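Local structure of HspA (Thermosynechococcus vulcanus, 6EWN) at residues L17-P22 against V38-E43. The protein probably acts as a molecular chaperone of the small heat shock protein family, holding unfolding proteins back from aggregation. Residues are numbered along the deposited sequence; the frame is centred on the assembly and turned at random.
With URE (urea), chain F.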
loop_
_atom_site.group_PDB
_atom_site.type_symbol
_atom_site.label_atom_id
_atom_site.label_comp_id
_atom_site.label_asym_id
_atom_site.label_seq_id
_atom_site.Cartn_x
_atom_site.Cartn_y
_atom_site.Cartn_z
ATOM N N LEU A 17 -8.292 -2.650 -3.749
ATOM C CA LEU A 17 -7.662 -3.235 -2.563
ATOM C C LEU A 17 -7.350 -2.089 -1.611
ATOM O O LEU A 17 -7.023 -0.975 -2.050
ATOM C CB LEU A 17 -6.373 -4.011 -2.893
ATOM C CG LEU A 17 -5.521 -4.758 -1.840
ATOM C CD1 LEU A 17 -4.471 -5.619 -2.482
ATOM C CD2 LEU A 17 -4.793 -3.852 -0.967
ATOM N N LYS A 18 -7.450 -2.364 -0.310
ATOM C CA LYS A 18 -7.084 -1.437 0.751
ATOM C C LYS A 18 -5.762 -1.842 1.382
ATOM O O LYS A 18 -5.456 -3.024 1.524
ATOM C CB LYS A 18 -8.157 -1.415 1.824
ATOM C CG LYS A 18 -9.537 -1.687 1.296
ATOM C CD LYS A 18 -9.895 -0.744 0.208
ATOM C CE LYS A 18 -10.777 0.362 0.719
ATOM N NZ LYS A 18 -10.294 1.622 0.152
ATOM N N VAL A 19 -5.003 -0.841 1.808
ATOM C CA VAL A 19 -3.691 -1.055 2.394
ATOM C C VAL A 19 -3.560 -0.192 3.629
ATOM O O VAL A 19 -3.945 0.982 3.621
ATOM C CB VAL A 19 -2.575 -0.738 1.386
ATOM C CG1 VAL A 19 -1.270 -0.949 1.987
ATOM C CG2 VAL A 19 -2.744 -1.578 0.155
ATOM N N GLU A 20 -2.979 -0.787 4.673
ATOM C CA GLU A 20 -2.656 -0.117 5.929
ATOM C C GLU A 20 -1.176 0.228 5.876
ATOM O O GLU A 20 -0.313 -0.421 6.487
ATOM C CB GLU A 20 -2.981 -0.994 7.116
ATOM C CG GLU A 20 -3.145 -0.288 8.442
ATOM C CD GLU A 20 -4.173 0.793 8.444
ATOM O OE1 GLU A 20 -5.235 0.647 7.800
ATOM O OE2 GLU A 20 -3.906 1.804 9.119
ATOM N N LEU A 21 -0.921 1.267 5.105
ATOM C CA LEU A 21 0.307 2.014 4.990
ATOM C C LEU A 21 0.119 3.411 5.578
ATOM O O LEU A 21 0.198 4.380 4.810
ATOM C CB LEU A 21 0.684 2.068 3.495
ATOM C CG LEU A 21 1.307 0.787 3.006
ATOM C CD1 LEU A 21 1.781 0.983 1.579
ATOM C CD2 LEU A 21 2.507 0.342 3.794
ATOM N N PRO A 22 -0.122 3.558 6.909
ATOM C CA PRO A 22 -0.312 4.902 7.489
ATOM C C PRO A 22 0.964 5.724 7.603
ATOM O O PRO A 22 2.043 5.211 7.902
ATOM C CB PRO A 22 -0.889 4.622 8.879
ATOM C CG PRO A 22 -0.406 3.278 9.221
ATOM C CD PRO A 22 -0.306 2.506 7.932
ATOM N N VAL A 38 1.716 -7.173 -8.443
ATOM C CA VAL A 38 1.762 -5.865 -7.807
ATOM C C VAL A 38 2.389 -6.033 -6.421
ATOM O O VAL A 38 1.973 -6.903 -5.654
ATOM C CB VAL A 38 0.341 -5.276 -7.727
ATOM C CG1 VAL A 38 0.314 -3.733 -7.641
ATOM C CG2 VAL A 38 -0.496 -5.747 -8.951
ATOM N N SER A 39 3.409 -5.230 -6.101
ATOM C CA SER A 39 4.183 -5.419 -4.890
ATOM C C SER A 39 3.823 -4.368 -3.854
ATOM O O SER A 39 3.712 -3.182 -4.170
ATOM C CB SER A 39 5.683 -5.352 -5.213
ATOM O OG SER A 39 6.516 -5.791 -4.153
ATOM N N ILE A 40 3.691 -4.806 -2.586
ATOM C CA ILE A 40 3.607 -3.907 -1.417
ATOM C C ILE A 40 4.943 -3.890 -0.665
ATOM O O ILE A 40 5.567 -4.937 -0.438
ATOM C CB ILE A 40 2.441 -4.304 -0.482
ATOM C CG1 ILE A 40 1.236 -3.403 -0.713
ATOM C CG2 ILE A 40 2.856 -4.255 1.023
ATOM C CD1 ILE A 40 0.506 -2.979 0.513
ATOM N N SER A 41 5.377 -2.693 -0.263
ATOM C CA SER A 41 6.722 -2.494 0.282
ATOM C C SER A 41 6.861 -1.064 0.767
ATOM O O SER A 41 6.473 -0.138 0.045
ATOM C CB SER A 41 7.845 -2.878 -0.733
ATOM O OG SER A 41 7.619 -2.644 -2.119
ATOM N N GLY A 42 7.372 -0.884 1.995
ATOM C CA GLY A 42 7.446 0.434 2.616
ATOM C C GLY A 42 8.096 0.334 3.976
ATOM O O GLY A 42 8.398 -0.758 4.455
ATOM N N GLU A 43 8.343 1.511 4.572
ATOM C CA GLU A 43 8.837 1.669 5.947
ATOM C C GLU A 43 8.726 3.090 6.491
ATOM O O GLU A 43 9.239 4.040 5.895
ATOM C CB GLU A 43 10.300 1.254 6.066
ATOM C CG GLU A 43 10.596 0.664 7.404
ATOM C CD GLU A 43 11.955 0.111 7.494
ATOM O OE1 GLU A 43 12.794 0.838 8.050
ATOM O OE2 GLU A 43 12.154 -1.051 7.030
HETATM C C URE F . -2.333 -1.284 11.906
HETATM O O URE F . -2.354 -2.209 12.639
HETATM N N1 URE F . -1.369 -1.155 10.842
HETATM N N2 URE F . -3.296 -0.244 12.075
#
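Across the beta sandwich of the alpha-crystallin domain of small heat shock proteins, the backbone of 17-22 meets 38-43 at Val19 and Ile40, whose CA atoms lie 8.7 Å apart. The CA atoms of Leu21 and Gly42 are closer, at 7.7 Å. Segment 17-22 forms no regular strand; it bends at Glu20 and Leu21, where Leu21 N makes a weak bond to Val19 O, 3.4 Å. Segment 38-42 is a weakly bonded strand. Apolar side chains make the contact: Val19, Leu21 and Ile40 point toward the facing segment. Val19 and Ile40 meet tip to tip. CD1 of Ile40 faces the methyl fork of Val19, 3.6 Å from its CG2; the approach to CG1 is too short to trust. Leu21 CD1 lies 4.3 Å from Ile40 CD1. Leu89 of strand 89-92 touches both Val19 and Leu21, and Phe65 packs on Leu21. Glu20 points away from the strand and belongs to a urea pocket with Leu3 and Tyr62. Its CG is anti to the backbone N (chi1 -160°), near the urea. Lacking CG and carboxylate, an alanine here would probably leave this side of the pocket open. Glu20 OE2 is 3.6 Å from urea N2, a proximity rather than a clear hydrogen bond.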